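Local coordinates for N5-Carboxyaminoimidazole ribonucleotide synthetase (Staphylococcus aureus subsp. aureus, PDB 3ORQ), which catalyses the ATP-dependent conversion of 5-aminoimidazole ribonucleotide and bicarbonate to N5-carboxyaminoimidazole ribonucleotide in bacterial purine biosynthesis, at residues A[109-115]-A[151-155]. Sequence-based numbering, arbitrary orientation.
Sequences QDRLTEK and KTRFG. With ADP (adenosine-5'-diphosphate), chain D.
Arg-153 grips the carboxylate of Asp-110 side-on in a two-bond salt bridge, NE to OD1 at 2.9 Å and NH2 to OD2 at 3.0 Å. The first bond is almost straight (177°), and the acceptor lies in the guanidinium plane, although the two groups are turned 35° against each other. Asp-110 is also the N-cap of helix 111-120: Leu-112 N gives OD1 the capping bond, and Thr-113 OG1 also bonds OD2, each from the carboxylate face opposite the arginine. Four bonds thus fix its rotation. Leu-112 CD2 packs over one guanidinium face, and Phe-154 CE1 lies 3.7 Å from Asp-110 CB, with Asp-110 OD1 over one face of the ring.

One backbone hydrogen bond joins the segments, Arg-111 N to Arg-153 O (3.0 Å). Extended from CG to NE, the Arg-111 chain crosses Lys-151 at about a right angle; NE makes a weak bond to Thr-152 O, while NH2 donates to ADP O1B at 3.1 Å. Lys-151 NZ hydrogen-bonds to ADP O1A (2.9 Å) and N7, and forms a salt bridge with Glu-186, as does Lys-115. The contact brings helix start and strand end together, and their Arg-111 and Lys-151 meet ADP in the ATP-grasp site; the phosphates and Glu-186 probably offset the gathered positive charge.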
loop_
_atom_site.group_PDB
_atom_site.type_symbol
_atom_site.label_atom_id
_atom_site.label_comp_id
_atom_site.label_asym_id
_atom_site.label_seq_id
_atom_site.Cartn_x
_atom_site.Cartn_y
_atom_site.Cartn_z
ATOM N N GLN A 109 -23.450 -17.004 -7.372
ATOM C CA GLN A 109 -24.471 -16.019 -6.969
ATOM C C GLN A 109 -25.544 -16.708 -6.159
ATOM O O GLN A 109 -26.106 -16.156 -5.211
ATOM C CB GLN A 109 -25.183 -15.472 -8.203
ATOM C CG GLN A 109 -24.669 -14.183 -8.724
ATOM C CD GLN A 109 -25.377 -13.762 -9.994
ATOM O OE1 GLN A 109 -25.338 -12.583 -10.362
ATOM N NE2 GLN A 109 -26.021 -14.718 -10.684
ATOM N N ASP A 110 -25.850 -17.917 -6.586
ATOM C CA ASP A 110 -26.993 -18.638 -6.071
ATOM C C ASP A 110 -26.520 -19.833 -5.224
ATOM O O ASP A 110 -25.896 -20.747 -5.746
ATOM C CB ASP A 110 -27.861 -19.044 -7.257
ATOM C CG ASP A 110 -28.802 -20.162 -6.942
ATOM O OD1 ASP A 110 -29.190 -20.321 -5.760
ATOM O OD2 ASP A 110 -29.155 -20.882 -7.901
ATOM N N ARG A 111 -26.817 -19.790 -3.921
ATOM C CA ARG A 111 -26.457 -20.839 -2.950
ATOM C C ARG A 111 -26.757 -22.270 -3.388
ATOM O O ARG A 111 -25.964 -23.168 -3.129
ATOM C CB ARG A 111 -27.153 -20.600 -1.608
ATOM C CG ARG A 111 -26.701 -19.347 -0.877
ATOM C CD ARG A 111 -26.992 -19.488 0.585
ATOM N NE ARG A 111 -26.772 -18.250 1.321
ATOM C CZ ARG A 111 -25.631 -17.914 1.909
ATOM N NH1 ARG A 111 -24.586 -18.711 1.819
ATOM N NH2 ARG A 111 -25.532 -16.766 2.573
ATOM N N LEU A 112 -27.898 -22.500 -4.031
ATOM C CA LEU A 112 -28.227 -23.855 -4.508
ATOM C C LEU A 112 -27.247 -24.308 -5.579
ATOM O O LEU A 112 -26.750 -25.437 -5.545
ATOM C CB LEU A 112 -29.652 -23.926 -5.051
ATOM C CG LEU A 112 -30.106 -25.256 -5.663
ATOM C CD1 LEU A 112 -29.946 -26.425 -4.678
ATOM C CD2 LEU A 112 -31.555 -25.165 -6.161
ATOM N N THR A 113 -26.971 -23.425 -6.532
ATOM C CA THR A 113 -26.068 -23.762 -7.639
ATOM C C THR A 113 -24.654 -23.947 -7.104
ATOM O O THR A 113 -23.921 -24.831 -7.546
ATOM C CB THR A 113 -26.179 -22.719 -8.772
ATOM O OG1 THR A 113 -27.525 -22.748 -9.272
ATOM C CG2 THR A 113 -25.263 -23.043 -9.909
ATOM N N GLU A 114 -24.311 -23.148 -6.103
ATOM C CA GLU A 114 -23.016 -23.225 -5.435
ATOM C C GLU A 114 -22.825 -24.567 -4.729
ATOM O O GLU A 114 -21.775 -25.208 -4.865
ATOM C CB GLU A 114 -22.878 -22.092 -4.434
ATOM C CG GLU A 114 -21.626 -22.133 -3.575
ATOM C CD GLU A 114 -21.408 -20.830 -2.809
ATOM O OE1 GLU A 114 -22.388 -20.236 -2.308
ATOM O OE2 GLU A 114 -20.249 -20.384 -2.707
ATOM N N LYS A 115 -23.841 -24.985 -3.974
ATOM C CA LYS A 115 -23.799 -26.265 -3.277
ATOM C C LYS A 115 -23.755 -27.427 -4.257
ATOM O O LYS A 115 -22.921 -28.310 -4.097
ATOM C CB LYS A 115 -24.934 -26.414 -2.254
ATOM C CG LYS A 115 -24.693 -25.621 -0.973
ATOM C CD LYS A 115 -25.955 -25.491 -0.127
ATOM C CE LYS A 115 -25.809 -24.336 0.887
ATOM N NZ LYS A 115 -24.596 -24.514 1.732
ATOM N N LYS A 151 -31.162 -20.762 4.559
ATOM C CA LYS A 151 -30.551 -19.544 3.996
ATOM C C LYS A 151 -31.253 -19.133 2.709
ATOM O O LYS A 151 -31.595 -19.995 1.896
ATOM C CB LYS A 151 -29.046 -19.729 3.709
ATOM C CG LYS A 151 -28.232 -20.305 4.858
ATOM C CD LYS A 151 -26.799 -20.674 4.437
ATOM C CE LYS A 151 -26.029 -21.253 5.605
ATOM N NZ LYS A 151 -24.641 -21.686 5.213
ATOM N N THR A 152 -31.459 -17.825 2.521
ATOM C CA THR A 152 -31.897 -17.318 1.217
ATOM C C THR A 152 -30.825 -17.682 0.207
ATOM O O THR A 152 -29.630 -17.727 0.532
ATOM C CB THR A 152 -32.227 -15.769 1.189
ATOM O OG1 THR A 152 -31.041 -14.979 1.071
ATOM C CG2 THR A 152 -32.971 -15.343 2.428
ATOM N N ARG A 153 -31.236 -17.971 -1.014
ATOM C CA ARG A 153 -30.258 -18.392 -1.986
ATOM C C ARG A 153 -29.689 -17.263 -2.846
ATOM O O ARG A 153 -28.709 -17.477 -3.583
ATOM C CB ARG A 153 -30.754 -19.578 -2.817
ATOM C CG ARG A 153 -32.009 -19.370 -3.558
ATOM C CD ARG A 153 -32.530 -20.712 -4.051
ATOM N NE ARG A 153 -31.925 -21.059 -5.334
ATOM C CZ ARG A 153 -32.575 -21.662 -6.324
ATOM N NH1 ARG A 153 -33.853 -21.986 -6.165
ATOM N NH2 ARG A 153 -31.950 -21.930 -7.471
ATOM N N PHE A 154 -30.269 -16.067 -2.721
ATOM C CA PHE A 154 -29.832 -14.935 -3.535
ATOM C C PHE A 154 -29.234 -13.729 -2.821
ATOM O O PHE A 154 -28.136 -13.290 -3.177
ATOM C CB PHE A 154 -30.924 -14.526 -4.512
ATOM C CG PHE A 154 -31.073 -15.486 -5.651
ATOM C CD1 PHE A 154 -30.217 -15.409 -6.758
ATOM C CD2 PHE A 154 -32.036 -16.493 -5.605
ATOM C CE1 PHE A 154 -30.333 -16.310 -7.811
ATOM C CE2 PHE A 154 -32.160 -17.404 -6.653
ATOM C CZ PHE A 154 -31.305 -17.312 -7.760
ATOM N N GLY A 155 -29.934 -13.180 -1.837
ATOM C CA GLY A 155 -29.505 -11.899 -1.271
ATOM C C GLY A 155 -28.330 -11.872 -0.297
ATOM O O GLY A 155 -27.635 -10.860 -0.186
HETATM P PB ADP D . -22.696 -15.422 4.673
HETATM O O1B ADP D . -22.606 -15.829 3.225
HETATM O O2B ADP D . -21.433 -15.072 5.408
HETATM O O3B ADP D . -23.801 -14.425 4.896
HETATM P PA ADP D . -22.481 -18.102 5.601
HETATM O O1A ADP D . -23.296 -19.162 4.903
HETATM O O2A ADP D . -21.032 -17.936 5.222
HETATM O O3A ADP D . -23.264 -16.691 5.482
HETATM O "O5'" ADP D . -22.532 -18.310 7.192
HETATM C "C5'" ADP D . -22.075 -17.311 8.088
HETATM C "C4'" ADP D . -21.679 -17.976 9.395
HETATM O "O4'" ADP D . -22.798 -18.699 9.971
HETATM C "C3'" ADP D . -20.555 -19.002 9.226
HETATM O "O3'" ADP D . -19.238 -18.444 9.297
HETATM C "C2'" ADP D . -20.814 -19.953 10.384
HETATM O "O2'" ADP D . -20.116 -19.530 11.541
HETATM C "C1'" ADP D . -22.321 -19.895 10.608
HETATM N N9 ADP D . -22.845 -21.062 9.865
HETATM C C8 ADP D . -23.309 -21.032 8.597
HETATM N N7 ADP D . -23.681 -22.265 8.171
HETATM C C5 ADP D . -23.459 -23.098 9.219
HETATM C C6 ADP D . -23.654 -24.552 9.459
HETATM N N6 ADP D . -24.158 -25.330 8.462
HETATM N N1 ADP D . -23.288 -25.035 10.669
HETATM C C2 ADP D . -22.774 -24.248 11.644
HETATM N N3 ADP D . -22.568 -22.916 11.499
HETATM C C4 ADP D . -22.895 -22.310 10.324
#